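Long-range contacts in predicted DNA-binding transcriptional regulator (Aliivibrio fischeri ES114, PDB 7DWN), which belongs to the LysR family of transcriptional regulators and probably binds regulatory DNA to control transcription: residues Asn93-Ala98 with Cys143-Ala148; Ser161-Lys166 with Glu267-Arg272; Ala165-Leu170 with Pro241-Gln246. One frame throughout, in Å; residues are numbered along the deposited sequence.

Interaction 1: residues Asn93-Ala98 with Cys143-Ala148; sequences NVVQVA and CDILLA
A98 enters the contact through both its methyl and its carbonyl. The methyl touches two side chains of 143-148, with CB of A98 3.6 Å from CD1 of L146 and 3.9 Å from SG of C143. In L146, CG anti to the backbone N (chi1 173°) and a bend at chi2 (57°) together bring CD1 to A98, 3.3 Å from O of A98. That same oxygen takes the amide of L147 in a short, straight bond, N of L147 to O of A98 2.6 Å.

The backbone carbonyl oxygen of Q96 accepts twice, from N of D144 at 2.8 Å and from N of I145 at 3.2 Å, the latter nearly on the C=O line. In return the backbone N of Q96 donates to OD2 of D144 (3.0 Å), meeting it from above the carboxylate plane, 40° out of it. The D144 side chain thus takes the place of a backbone acceptor where 143-148 has not yet become strand. From V97 and I145 onward the two run as parallel strands of the sheet in the periplasmic-binding-protein-like effector domain, where V95 packs on helix 279-290.

The strand pairing thus begins at a carboxylate-to-amide bond, which the negative charge would probably strengthen.

Interaction 2: residues Ser161-Lys166 with Glu267-Arg272; sequences SQLIAK and EYYAYR
I164 and A165 both face Y268 across the strand pair, and Y268 buries more surface here than any other residue of the contact. The Y268 carbonyl oxygen receives N of I164 at 2.9 Å and, weakly, N of A165 at 3.5 Å. In return, N of Y268 gives a nearly straight bond to O of A165, 3.0 Å long. One residue of 267-272 against two of 161-166 is a classic beta bulge, and the register shifts by one there. In Y268, CG lies between the backbone N and the carbonyl carbon (chi1 48°), which swings the ring toward A165: CB of A165 lies 3.5 Å from CZ of Y268, the oxygen of A165 stands over one ring face, offset toward the rim, and CG2 of I164 approaches CE2 obliquely. Further along, CD1 of I164 reaches the methyl of A270, which also packs on W285 of helix 279-290.

The antiparallel pair is consistent with the two crossover strands that link the subdomains in LysR effector domains. Away from the bulge, Q162 and A270 form a regular hydrogen-bonded pair, both bonds lying in the carbonyl plane.

The face carrying S161, L163, K166, E267, Y269 and Y271 is looser on the 161-166 side, where L163 and K166 are solvent-exposed. L163 lays CG over one face of the Y269 ring, offset toward the rim, with CB of L163 3.6 Å from CE2 of Y269. The Y269 hydroxyl is tied along its own strand, OH of Y269 donating to the anti side of OE1 of E267 (3.0 Å), 34° out of the carboxylate plane. K166 merely brushes E267 with CG, and the rest of its chain leads off. CB of S161 meets the edge of the Y271 ring, 3.7 Å from CD1 of Y271, whereas the hydroxyl of S161 bonds to the R155 carbonyl and that of Y271 to the F149 carbonyl.

Interaction 3: residues Ala165-Leu170 with Pro241-Gln246; sequences AKTELL and PAYSIQ
L169 and P241 face each other as an antiparallel non-hydrogen-bonded pair, CA to CA 4.4 Å, and one step along N of A242 donates to the oxygen of E168 at 3.0 Å, close to the carbonyl direction although bent at the hydrogen (136°). This is the end of strand 238-241 of the effector domain's alpha/beta fold, where the chain leaves strand 160-174 and folds into the 3-10 turn 242-244 ahead of helix 246-250. The turn is braced from within: O of P241 accepts both the backbone N and the hydroxyl of S244, OG of S244 at 2.9 Å.

Across the contact the side chains meet through apolar carbons, most of them methyls. L170 sets CD1 against CB of A242, 3.6 Å apart. L169 brings CD2 obliquely to the proline ring, 3.8 Å from CD of P241, and both residues also pack on M202 of helix 201-209. T167 has OG1 beside the backbone N (chi1 -50°), which leaves CG2 anti to it and aimed at the turn, where it touches the A242 methyl too.

The hydroxyl of Y243 hydrogen-bonds S102 OG, while CG2 of T167 comes to the edge of the Y243 ring, near its plane, 3.9 Å from CD2 of Y243.

In the fold
The three contacts follow one mixed sheet through the effector domain. Interactions 1 and 2 join directly because strands 145-149 and 264-272 are neighbours: N of Y269 lies 2.8 Å from O of A148, and N of Y271 is equally far from O of L146, both probable hydrogen bonds. Interactions 2 and 3 share A165 and K166 on strand 160-174, which make their contacts in interaction 2, and CE1 of Y268 lies 3.4 Å from OG1 of T167 and 4.0 Å from CE2 of Y243. Interactions 1 and 3, with centres about 23 Å and nearest atoms about 8 Å apart, do not touch. A bound MES, probably from the crystallisation liquor, lies about 5 Å from the Y243 side chain of interaction 3.

Interaction 1: residues Asn93-Ala98 with Cys143-Ala148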
ATOM      1  N   ASN A  93     -27.752  14.797   5.684  1.00 63.08           N
ATOM      2  CA  ASN A  93     -28.562  13.646   6.051  1.00 54.12           C
ATOM      3  C   ASN A  93     -28.355  12.460   5.116  1.00 56.81           C
ATOM      4  O   ASN A  93     -29.223  11.582   5.039  1.00 58.79           O
ATOM      5  CB  ASN A  93     -30.044  14.032   6.090  1.00 55.06           C
ATOM      6  CG  ASN A  93     -30.344  15.088   7.137  1.00 62.27           C
ATOM      7  OD1 ASN A  93     -29.698  15.146   8.183  1.00 64.18           O
ATOM      8  ND2 ASN A  93     -31.332  15.932   6.859  1.00 59.99           N
ATOM      9  N   VAL A  94     -27.229  12.415   4.400  1.00 55.65           N
ATOM     10  CA  VAL A  94     -26.944  11.282   3.530  1.00 45.16           C
ATOM     11  C   VAL A  94     -26.537  10.084   4.378  1.00 42.49           C
ATOM     12  O   VAL A  94     -25.810  10.215   5.372  1.00 44.50           O
ATOM     13  CB  VAL A  94     -25.856  11.645   2.503  1.00 38.70           C
ATOM     14  CG1 VAL A  94     -24.554  12.033   3.198  1.00 42.73           C
ATOM     15  CG2 VAL A  94     -25.628  10.495   1.529  1.00 34.68           C
ATOM     16  N   VAL A  95     -27.033   8.908   4.003  1.00 33.27           N
ATOM     17  CA  VAL A  95     -26.695   7.657   4.668  1.00 34.51           C
ATOM     18  C   VAL A  95     -26.105   6.730   3.616  1.00 30.55           C
ATOM     19  O   VAL A  95     -26.779   6.383   2.636  1.00 23.95           O
ATOM     20  CB  VAL A  95     -27.917   7.021   5.350  1.00 34.80           C
ATOM     21  CG1 VAL A  95     -27.509   5.784   6.135  1.00 22.97           C
ATOM     22  CG2 VAL A  95     -28.593   8.031   6.263  1.00 31.27           C
ATOM     23  N   GLN A  96     -24.843   6.350   3.808  1.00 34.75           N
ATOM     24  CA  GLN A  96     -24.130   5.481   2.878  1.00 38.72           C
ATOM     25  C   GLN A  96     -24.441   4.035   3.236  1.00 36.44           C
ATOM     26  O   GLN A  96     -24.063   3.560   4.312  1.00 36.98           O
ATOM     27  CB  GLN A  96     -22.630   5.748   2.932  1.00 43.38           C
ATOM     28  CG  GLN A  96     -22.250   7.179   2.613  1.00 61.99           C
ATOM     29  CD  GLN A  96     -20.764   7.438   2.762  1.00 73.37           C
ATOM     30  OE1 GLN A  96     -19.957   6.984   1.952  1.00 76.39           O
ATOM     31  NE2 GLN A  96     -20.395   8.174   3.806  1.00 77.78           N
ATOM     32  N   VAL A  97     -25.127   3.336   2.339  1.00 38.97           N
ATOM     33  CA  VAL A  97     -25.538   1.957   2.562  1.00 34.72           C
ATOM     34  C   VAL A  97     -24.908   1.090   1.486  1.00 31.77           C
ATOM     35  O   VAL A  97     -25.212   1.245   0.297  1.00 40.80           O
ATOM     36  CB  VAL A  97     -27.067   1.806   2.551  1.00 32.57           C
ATOM     37  CG1 VAL A  97     -27.447   0.337   2.626  1.00 24.57           C
ATOM     38  CG2 VAL A  97     -27.681   2.583   3.704  1.00 32.17           C
ATOM     39  N   ALA A  98     -24.028   0.187   1.898  1.00 28.04           N
ATOM     40  CA  ALA A  98     -23.581  -0.888   1.029  1.00 29.58           C
ATOM     41  C   ALA A  98     -24.548  -2.053   1.172  1.00 42.72           C
ATOM     42  O   ALA A  98     -24.958  -2.400   2.283  1.00 45.44           O
ATOM     43  CB  ALA A  98     -22.158  -1.321   1.380  1.00 23.39           C
ATOM     44  N   CYS A 143     -18.793   3.282   4.419  1.00 49.93           N
ATOM     45  CA  CYS A 143     -20.244   3.177   4.435  1.00 44.85           C
ATOM     46  C   CYS A 143     -20.715   3.126   5.881  1.00 42.66           C
ATOM     47  O   CYS A 143     -19.985   2.684   6.772  1.00 39.19           O
ATOM     48  CB  CYS A 143     -20.744   1.945   3.666  1.00 44.13           C
ATOM     49  SG  CYS A 143     -20.173   0.360   4.307  1.00 53.79           S
ATOM     50  N   ASP A 144     -21.942   3.592   6.104  1.00 37.73           N
ATOM     51  CA  ASP A 144     -22.513   3.634   7.443  1.00 38.13           C
ATOM     52  C   ASP A 144     -23.187   2.324   7.828  1.00 42.91           C
ATOM     53  O   ASP A 144     -22.999   1.835   8.948  1.00 40.17           O
ATOM     54  CB  ASP A 144     -23.519   4.783   7.546  1.00 42.39           C
ATOM     55  CG  ASP A 144     -22.917   6.121   7.163  1.00 47.80           C
ATOM     56  OD1 ASP A 144     -21.765   6.391   7.565  1.00 53.36           O
ATOM     57  OD2 ASP A 144     -23.592   6.898   6.454  1.00 49.11           O
ATOM     58  N   ILE A 145     -23.970   1.746   6.920  1.00 37.83           N
ATOM     59  CA  ILE A 145     -24.745   0.542   7.185  1.00 28.55           C
ATOM     60  C   ILE A 145     -24.570  -0.418   6.018  1.00 42.59           C
ATOM     61  O   ILE A 145     -24.613  -0.009   4.853  1.00 40.69           O
ATOM     62  CB  ILE A 145     -26.238   0.870   7.409  1.00 27.69           C
ATOM     63  CG1 ILE A 145     -26.407   1.782   8.626  1.00 24.67           C
ATOM     64  CG2 ILE A 145     -27.052  -0.407   7.577  1.00 22.87           C
ATOM     65  CD1 ILE A 145     -27.768   2.428   8.718  1.00 31.90           C
ATOM     66  N   LEU A 146     -24.366  -1.693   6.332  1.00 45.73           N
ATOM     67  CA  LEU A 146     -24.171  -2.737   5.338  1.00 33.40           C
ATOM     68  C   LEU A 146     -25.369  -3.677   5.360  1.00 33.00           C
ATOM     69  O   LEU A 146     -25.737  -4.190   6.417  1.00 28.38           O
ATOM     70  CB  LEU A 146     -22.882  -3.513   5.618  1.00 31.26           C
ATOM     71  CG  LEU A 146     -22.600  -4.753   4.774  1.00 37.41           C
ATOM     72  CD1 LEU A 146     -22.597  -4.387   3.305  1.00 35.42           C
ATOM     73  CD2 LEU A 146     -21.269  -5.368   5.174  1.00 36.10           C
ATOM     74  N   LEU A 147     -25.982  -3.896   4.204  1.00 32.11           N
ATOM     75  CA  LEU A 147     -27.083  -4.848   4.083  1.00 24.40           C
ATOM     76  C   LEU A 147     -26.524  -6.087   3.398  1.00 30.50           C
ATOM     77  O   LEU A 147     -26.289  -6.083   2.188  1.00 42.01           O
ATOM     78  CB  LEU A 147     -28.251  -4.248   3.305  1.00 23.90           C
ATOM     79  CG  LEU A 147     -29.313  -3.450   4.068  1.00 40.41           C
ATOM     80  CD1 LEU A 147     -28.709  -2.293   4.849  1.00 56.23           C
ATOM     81  CD2 LEU A 147     -30.368  -2.944   3.101  1.00 26.28           C
ATOM     82  N   ALA A 148     -26.293  -7.149   4.166  1.00 33.43           N
ATOM     83  CA  ALA A 148     -25.629  -8.319   3.602  1.00 23.95           C
ATOM     84  C   ALA A 148     -26.249  -9.576   4.188  1.00 32.05           C
ATOM     85  O   ALA A 148     -27.179  -9.515   4.992  1.00 30.59           O
ATOM     86  CB  ALA A 148     -24.117  -8.268   3.842  1.00 16.58           C
TER

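Interaction 2: residues Ser161-Lys166 with Glu267-Arg272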
ATOM      1  N   SER A 161     -24.945  -6.076  14.746  1.00 32.29           N
ATOM      2  CA  SER A 161     -25.746  -6.762  13.746  1.00 29.99           C
ATOM      3  C   SER A 161     -27.210  -6.758  14.152  1.00 29.30           C
ATOM      4  O   SER A 161     -27.546  -6.773  15.339  1.00 31.52           O
ATOM      5  CB  SER A 161     -25.272  -8.207  13.547  1.00 30.78           C
ATOM      6  OG  SER A 161     -25.311  -8.925  14.767  1.00 33.02           O
ATOM      7  N   GLN A 162     -28.080  -6.736  13.145  1.00 34.42           N
ATOM      8  CA  GLN A 162     -29.519  -6.882  13.337  1.00 36.41           C
ATOM      9  C   GLN A 162     -30.041  -7.832  12.273  1.00 36.38           C
ATOM     10  O   GLN A 162     -29.882  -7.569  11.077  1.00 32.23           O
ATOM     11  CB  GLN A 162     -30.243  -5.535  13.252  1.00 30.90           C
ATOM     12  CG  GLN A 162     -31.764  -5.650  13.221  1.00 25.99           C
ATOM     13  CD  GLN A 162     -32.362  -5.921  14.589  1.00 33.21           C
ATOM     14  OE1 GLN A 162     -31.674  -5.846  15.607  1.00 30.22           O
ATOM     15  NE2 GLN A 162     -33.653  -6.232  14.619  1.00 22.75           N
ATOM     16  N   LEU A 163     -30.647  -8.933  12.704  1.00 29.26           N
ATOM     17  CA  LEU A 163     -31.261  -9.862  11.764  1.00 32.88           C
ATOM     18  C   LEU A 163     -32.534  -9.241  11.208  1.00 45.35           C
ATOM     19  O   LEU A 163     -33.476  -8.959  11.956  1.00 51.65           O
ATOM     20  CB  LEU A 163     -31.553 -11.195  12.448  1.00 32.50           C
ATOM     21  CG  LEU A 163     -32.026 -12.356  11.567  1.00 44.45           C
ATOM     22  CD1 LEU A 163     -31.512 -13.672  12.122  1.00 49.95           C
ATOM     23  CD2 LEU A 163     -33.545 -12.392  11.462  1.00 50.49           C
ATOM     24  N   ILE A 164     -32.561  -9.015   9.896  1.00 41.88           N
ATOM     25  CA  ILE A 164     -33.744  -8.435   9.275  1.00 40.20           C
ATOM     26  C   ILE A 164     -34.801  -9.502   9.041  1.00 41.88           C
ATOM     27  O   ILE A 164     -35.967  -9.335   9.416  1.00 55.52           O
ATOM     28  CB  ILE A 164     -33.368  -7.720   7.966  1.00 41.50           C
ATOM     29  CG1 ILE A 164     -32.320  -6.640   8.237  1.00 50.92           C
ATOM     30  CG2 ILE A 164     -34.607  -7.130   7.311  1.00 37.11           C
ATOM     31  CD1 ILE A 164     -32.691  -5.705   9.366  1.00 59.67           C
ATOM     32  N   ALA A 165     -34.411 -10.615   8.424  1.00 38.22           N
ATOM     33  CA  ALA A 165     -35.374 -11.656   8.110  1.00 39.06           C
ATOM     34  C   ALA A 165     -34.671 -12.979   7.842  1.00 44.91           C
ATOM     35  O   ALA A 165     -33.496 -13.025   7.444  1.00 53.15           O
ATOM     36  CB  ALA A 165     -36.241 -11.273   6.905  1.00 48.64           C
ATOM     37  N   LYS A 166     -35.426 -14.051   8.078  1.00 41.90           N
ATOM     38  CA  LYS A 166     -35.056 -15.417   7.742  1.00 45.64           C
ATOM     39  C   LYS A 166     -35.969 -15.901   6.622  1.00 53.24           C
ATOM     40  O   LYS A 166     -37.197 -15.846   6.748  1.00 60.67           O
ATOM     41  CB  LYS A 166     -35.172 -16.330   8.968  1.00 51.65           C
ATOM     42  CG  LYS A 166     -34.803 -17.788   8.720  1.00 49.25           C
ATOM     43  CD  LYS A 166     -36.035 -18.642   8.449  1.00 60.26           C
ATOM     44  CE  LYS A 166     -35.655 -20.041   7.996  1.00 59.83           C
ATOM     45  NZ  LYS A 166     -36.834 -20.783   7.476  1.00 53.48           N
ATOM     46  N   GLU A 267     -30.457 -16.247   6.082  1.00 40.58           N
ATOM     47  CA  GLU A 267     -30.778 -15.083   6.898  1.00 38.68           C
ATOM     48  C   GLU A 267     -30.054 -13.874   6.332  1.00 34.45           C
ATOM     49  O   GLU A 267     -28.929 -14.002   5.840  1.00 33.72           O
ATOM     50  CB  GLU A 267     -30.361 -15.290   8.360  1.00 38.28           C
ATOM     51  CG  GLU A 267     -30.942 -16.529   9.013  1.00 45.63           C
ATOM     52  CD  GLU A 267     -30.155 -16.957  10.234  1.00 46.11           C
ATOM     53  OE1 GLU A 267     -29.162 -16.275  10.568  1.00 48.52           O
ATOM     54  OE2 GLU A 267     -30.525 -17.976  10.855  1.00 50.01           O
ATOM     55  N   TYR A 268     -30.681 -12.699   6.392  1.00 36.46           N
ATOM     56  CA  TYR A 268     -29.944 -11.501   6.013  1.00 32.71           C
ATOM     57  C   TYR A 268     -30.023 -10.444   7.107  1.00 36.07           C
ATOM     58  O   TYR A 268     -30.999 -10.360   7.858  1.00 32.90           O
ATOM     59  CB  TYR A 268     -30.393 -10.925   4.653  1.00 38.12           C
ATOM     60  CG  TYR A 268     -31.874 -10.773   4.431  1.00 35.86           C
ATOM     61  CD1 TYR A 268     -32.625 -11.818   3.912  1.00 36.13           C
ATOM     62  CD2 TYR A 268     -32.513  -9.570   4.690  1.00 35.99           C
ATOM     63  CE1 TYR A 268     -33.977 -11.679   3.686  1.00 38.48           C
ATOM     64  CE2 TYR A 268     -33.866  -9.420   4.467  1.00 38.68           C
ATOM     65  CZ  TYR A 268     -34.594 -10.479   3.965  1.00 41.92           C
ATOM     66  OH  TYR A 268     -35.944 -10.339   3.740  1.00 43.86           O
ATOM     67  N   TYR A 269     -28.958  -9.644   7.182  1.00 30.33           N
ATOM     68  CA  TYR A 269     -28.662  -8.776   8.307  1.00 18.93           C
ATOM     69  C   TYR A 269     -28.340  -7.360   7.851  1.00 25.41           C
ATOM     70  O   TYR A 269     -27.888  -7.122   6.721  1.00 29.76           O
ATOM     71  CB  TYR A 269     -27.453  -9.278   9.100  1.00 24.19           C
ATOM     72  CG  TYR A 269     -27.661 -10.535   9.908  1.00 33.14           C
ATOM     73  CD1 TYR A 269     -27.650 -11.786   9.304  1.00 28.76           C
ATOM     74  CD2 TYR A 269     -27.834 -10.470  11.285  1.00 32.69           C
ATOM     75  CE1 TYR A 269     -27.826 -12.936  10.050  1.00 30.91           C
ATOM     76  CE2 TYR A 269     -28.012 -11.613  12.037  1.00 34.65           C
ATOM     77  CZ  TYR A 269     -28.007 -12.842  11.417  1.00 37.12           C
ATOM     78  OH  TYR A 269     -28.183 -13.978  12.168  1.00 48.36           O
ATOM     79  N   ALA A 270     -28.569  -6.431   8.775  1.00 22.44           N
ATOM     80  CA  ALA A 270     -27.961  -5.110   8.758  1.00 20.35           C
ATOM     81  C   ALA A 270     -26.764  -5.125   9.699  1.00 30.52           C
ATOM     82  O   ALA A 270     -26.866  -5.605  10.833  1.00 29.54           O
ATOM     83  CB  ALA A 270     -28.964  -4.038   9.186  1.00 20.41           C
ATOM     84  N   TYR A 271     -25.633  -4.615   9.223  1.00 36.54           N
ATOM     85  CA  TYR A 271     -24.400  -4.550   9.990  1.00 29.99           C
ATOM     86  C   TYR A 271     -23.928  -3.106  10.066  1.00 36.50           C
ATOM     87  O   TYR A 271     -24.185  -2.302   9.164  1.00 36.48           O
ATOM     88  CB  TYR A 271     -23.287  -5.405   9.361  1.00 32.15           C
ATOM     89  CG  TYR A 271     -23.619  -6.866   9.128  1.00 28.73           C
ATOM     90  CD1 TYR A 271     -23.803  -7.738  10.194  1.00 35.79           C
ATOM     91  CD2 TYR A 271     -23.707  -7.381   7.837  1.00 27.09           C
ATOM     92  CE1 TYR A 271     -24.088  -9.076   9.986  1.00 26.82           C
ATOM     93  CE2 TYR A 271     -23.991  -8.720   7.618  1.00 31.54           C
ATOM     94  CZ  TYR A 271     -24.179  -9.563   8.698  1.00 34.23           C
ATOM     95  OH  TYR A 271     -24.464 -10.893   8.494  1.00 28.23           O
ATOM     96  N   ARG A 272     -23.222  -2.786  11.148  1.00 38.74           N
ATOM     97  CA  ARG A 272     -22.631  -1.467  11.311  1.00 31.80           C
ATOM     98  C   ARG A 272     -21.396  -1.595  12.189  1.00 30.56           C
ATOM     99  O   ARG A 272     -21.200  -2.601  12.876  1.00 35.07           O
ATOM    100  CB  ARG A 272     -23.627  -0.466  11.913  1.00 31.11           C
ATOM    101  CG  ARG A 272     -24.233  -0.917  13.228  1.00 36.82           C
ATOM    102  CD  ARG A 272     -25.275   0.066  13.733  1.00 33.71           C
ATOM    103  NE  ARG A 272     -24.682   1.233  14.379  1.00 44.04           N
ATOM    104  CZ  ARG A 272     -25.386   2.241  14.886  1.00 41.84           C
ATOM    105  NH1 ARG A 272     -26.709   2.228  14.816  1.00 40.09           N
ATOM    106  NH2 ARG A 272     -24.769   3.265  15.459  1.00 39.22           N
TER

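Interaction 3: residues Ala165-Leu170 with Pro241-Gln246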
ATOM      1  N   ALA A 165     -34.411 -10.615   8.424  1.00 38.22           N
ATOM      2  CA  ALA A 165     -35.374 -11.656   8.110  1.00 39.06           C
ATOM      3  C   ALA A 165     -34.671 -12.979   7.842  1.00 44.91           C
ATOM      4  O   ALA A 165     -33.496 -13.025   7.444  1.00 53.15           O
ATOM      5  CB  ALA A 165     -36.241 -11.273   6.905  1.00 48.64           C
ATOM      6  N   LYS A 166     -35.426 -14.051   8.078  1.00 41.90           N
ATOM      7  CA  LYS A 166     -35.056 -15.417   7.742  1.00 45.64           C
ATOM      8  C   LYS A 166     -35.969 -15.901   6.622  1.00 53.24           C
ATOM      9  O   LYS A 166     -37.197 -15.846   6.748  1.00 60.67           O
ATOM     10  CB  LYS A 166     -35.172 -16.330   8.968  1.00 51.65           C
ATOM     11  CG  LYS A 166     -34.803 -17.788   8.720  1.00 49.25           C
ATOM     12  CD  LYS A 166     -36.035 -18.642   8.449  1.00 60.26           C
ATOM     13  CE  LYS A 166     -35.655 -20.041   7.996  1.00 59.83           C
ATOM     14  NZ  LYS A 166     -36.834 -20.783   7.476  1.00 53.48           N
ATOM     15  N   THR A 167     -35.361 -16.383   5.543  1.00 47.71           N
ATOM     16  CA  THR A 167     -36.022 -16.741   4.298  1.00 49.00           C
ATOM     17  C   THR A 167     -35.492 -18.109   3.870  1.00 41.50           C
ATOM     18  O   THR A 167     -34.688 -18.725   4.572  1.00 34.33           O
ATOM     19  CB  THR A 167     -35.773 -15.641   3.250  1.00 59.63           C
ATOM     20  OG1 THR A 167     -36.084 -14.367   3.831  1.00 65.06           O
ATOM     21  CG2 THR A 167     -36.622 -15.818   2.002  1.00 54.06           C
ATOM     22  N   GLU A 168     -35.944 -18.603   2.719  1.00 40.17           N
ATOM     23  CA  GLU A 168     -35.464 -19.867   2.184  1.00 43.53           C
ATOM     24  C   GLU A 168     -35.001 -19.704   0.744  1.00 41.42           C
ATOM     25  O   GLU A 168     -35.581 -18.943  -0.037  1.00 41.91           O
ATOM     26  CB  GLU A 168     -36.545 -20.954   2.236  1.00 41.24           C
ATOM     27  CG  GLU A 168     -37.170 -21.181   3.601  1.00 54.86           C
ATOM     28  CD  GLU A 168     -38.156 -22.333   3.592  1.00 62.46           C
ATOM     29  OE1 GLU A 168     -37.763 -23.461   3.958  1.00 64.36           O
ATOM     30  OE2 GLU A 168     -39.323 -22.114   3.201  1.00 67.50           O
ATOM     31  N   LEU A 169     -33.933 -20.422   0.412  1.00 35.98           N
ATOM     32  CA  LEU A 169     -33.595 -20.746  -0.966  1.00 38.94           C
ATOM     33  C   LEU A 169     -34.471 -21.909  -1.409  1.00 42.76           C
ATOM     34  O   LEU A 169     -34.380 -23.012  -0.849  1.00 39.36           O
ATOM     35  CB  LEU A 169     -32.120 -21.118  -1.092  1.00 38.37           C
ATOM     36  CG  LEU A 169     -31.086 -20.028  -0.822  1.00 42.88           C
ATOM     37  CD1 LEU A 169     -29.686 -20.620  -0.786  1.00 44.89           C
ATOM     38  CD2 LEU A 169     -31.185 -18.952  -1.887  1.00 38.76           C
ATOM     39  N   LEU A 170     -35.327 -21.655  -2.398  1.00 43.32           N
ATOM     40  CA  LEU A 170     -36.252 -22.622  -2.965  1.00 41.16           C
ATOM     41  C   LEU A 170     -35.726 -23.115  -4.299  1.00 44.31           C
ATOM     42  O   LEU A 170     -35.382 -22.289  -5.164  1.00 38.64           O
ATOM     43  CB  LEU A 170     -37.627 -21.990  -3.157  1.00 38.91           C
ATOM     44  CG  LEU A 170     -38.224 -21.274  -1.945  1.00 38.15           C
ATOM     45  CD1 LEU A 170     -39.548 -20.628  -2.313  1.00 42.05           C
ATOM     46  CD2 LEU A 170     -38.400 -22.239  -0.785  1.00 31.27           C
ATOM     47  N   PRO A 241     -33.743 -17.225  -3.783  1.00 46.96           N
ATOM     48  CA  PRO A 241     -34.364 -16.728  -2.552  1.00 44.80           C
ATOM     49  C   PRO A 241     -35.837 -16.437  -2.782  1.00 47.75           C
ATOM     50  O   PRO A 241     -36.232 -15.912  -3.825  1.00 43.68           O
ATOM     51  CB  PRO A 241     -33.571 -15.454  -2.239  1.00 42.88           C
ATOM     52  CG  PRO A 241     -32.978 -15.044  -3.545  1.00 51.42           C
ATOM     53  CD  PRO A 241     -32.684 -16.326  -4.268  1.00 43.76           C
ATOM     54  N   ALA A 242     -36.653 -16.792  -1.790  1.00 39.53           N
ATOM     55  CA  ALA A 242     -38.097 -16.757  -1.985  1.00 35.27           C
ATOM     56  C   ALA A 242     -38.617 -15.335  -2.160  1.00 33.29           C
ATOM     57  O   ALA A 242     -39.629 -15.131  -2.838  1.00 36.89           O
ATOM     58  CB  ALA A 242     -38.798 -17.445  -0.817  1.00 51.09           C
ATOM     59  N   TYR A 243     -37.941 -14.340  -1.579  1.00 30.48           N
ATOM     60  CA  TYR A 243     -38.422 -12.967  -1.691  1.00 35.05           C
ATOM     61  C   TYR A 243     -38.260 -12.403  -3.097  1.00 46.57           C
ATOM     62  O   TYR A 243     -38.866 -11.372  -3.410  1.00 59.50           O
ATOM     63  CB  TYR A 243     -37.708 -12.062  -0.683  1.00 31.00           C
ATOM     64  CG  TYR A 243     -36.202 -12.007  -0.837  1.00 39.01           C
ATOM     65  CD1 TYR A 243     -35.610 -11.199  -1.800  1.00 36.84           C
ATOM     66  CD2 TYR A 243     -35.372 -12.747  -0.003  1.00 40.32           C
ATOM     67  CE1 TYR A 243     -34.242 -11.142  -1.942  1.00 36.16           C
ATOM     68  CE2 TYR A 243     -33.996 -12.693  -0.137  1.00 42.35           C
ATOM     69  CZ  TYR A 243     -33.437 -11.890  -1.110  1.00 39.15           C
ATOM     70  OH  TYR A 243     -32.071 -11.827  -1.251  1.00 34.64           O
ATOM     71  N   SER A 244     -37.466 -13.049  -3.949  1.00 42.46           N
ATOM     72  CA  SER A 244     -37.198 -12.544  -5.287  1.00 40.20           C
ATOM     73  C   SER A 244     -38.072 -13.180  -6.360  1.00 43.19           C
ATOM     74  O   SER A 244     -38.008 -12.752  -7.518  1.00 43.90           O
ATOM     75  CB  SER A 244     -35.724 -12.761  -5.648  1.00 38.65           C
ATOM     76  OG  SER A 244     -35.468 -14.120  -5.960  1.00 39.08           O
ATOM     77  N   ILE A 245     -38.879 -14.183  -6.016  1.00 46.06           N
ATOM     78  CA  ILE A 245     -39.680 -14.892  -7.008  1.00 56.40           C
ATOM     79  C   ILE A 245     -41.118 -15.031  -6.528  1.00 67.03           C
ATOM     80  O   ILE A 245     -41.826 -15.962  -6.929  1.00 67.00           O
ATOM     81  CB  ILE A 245     -39.081 -16.277  -7.316  1.00 54.92           C
ATOM     82  CG1 ILE A 245     -38.947 -17.095  -6.029  1.00 49.80           C
ATOM     83  CG2 ILE A 245     -37.737 -16.138  -8.019  1.00 51.81           C
ATOM     84  CD1 ILE A 245     -38.573 -18.536  -6.260  1.00 48.99           C
ATOM     85  N   GLN A 246     -41.566 -14.110  -5.673  1.00 73.73           N
ATOM     86  CA  GLN A 246     -42.910 -14.227  -5.112  1.00 75.18           C
ATOM     87  C   GLN A 246     -43.981 -14.028  -6.177  1.00 75.82           C
ATOM     88  O   GLN A 246     -44.973 -14.765  -6.208  1.00 74.61           O
ATOM     89  CB  GLN A 246     -43.095 -13.229  -3.968  1.00 71.85           C
ATOM     90  CG  GLN A 246     -42.393 -13.628  -2.680  1.00 73.98           C
ATOM     91  CD  GLN A 246     -42.812 -15.001  -2.184  1.00 81.61           C
ATOM     92  OE1 GLN A 246     -43.971 -15.399  -2.316  1.00 87.50           O
ATOM     93  NE2 GLN A 246     -41.866 -15.735  -1.610  1.00 80.56           N
TER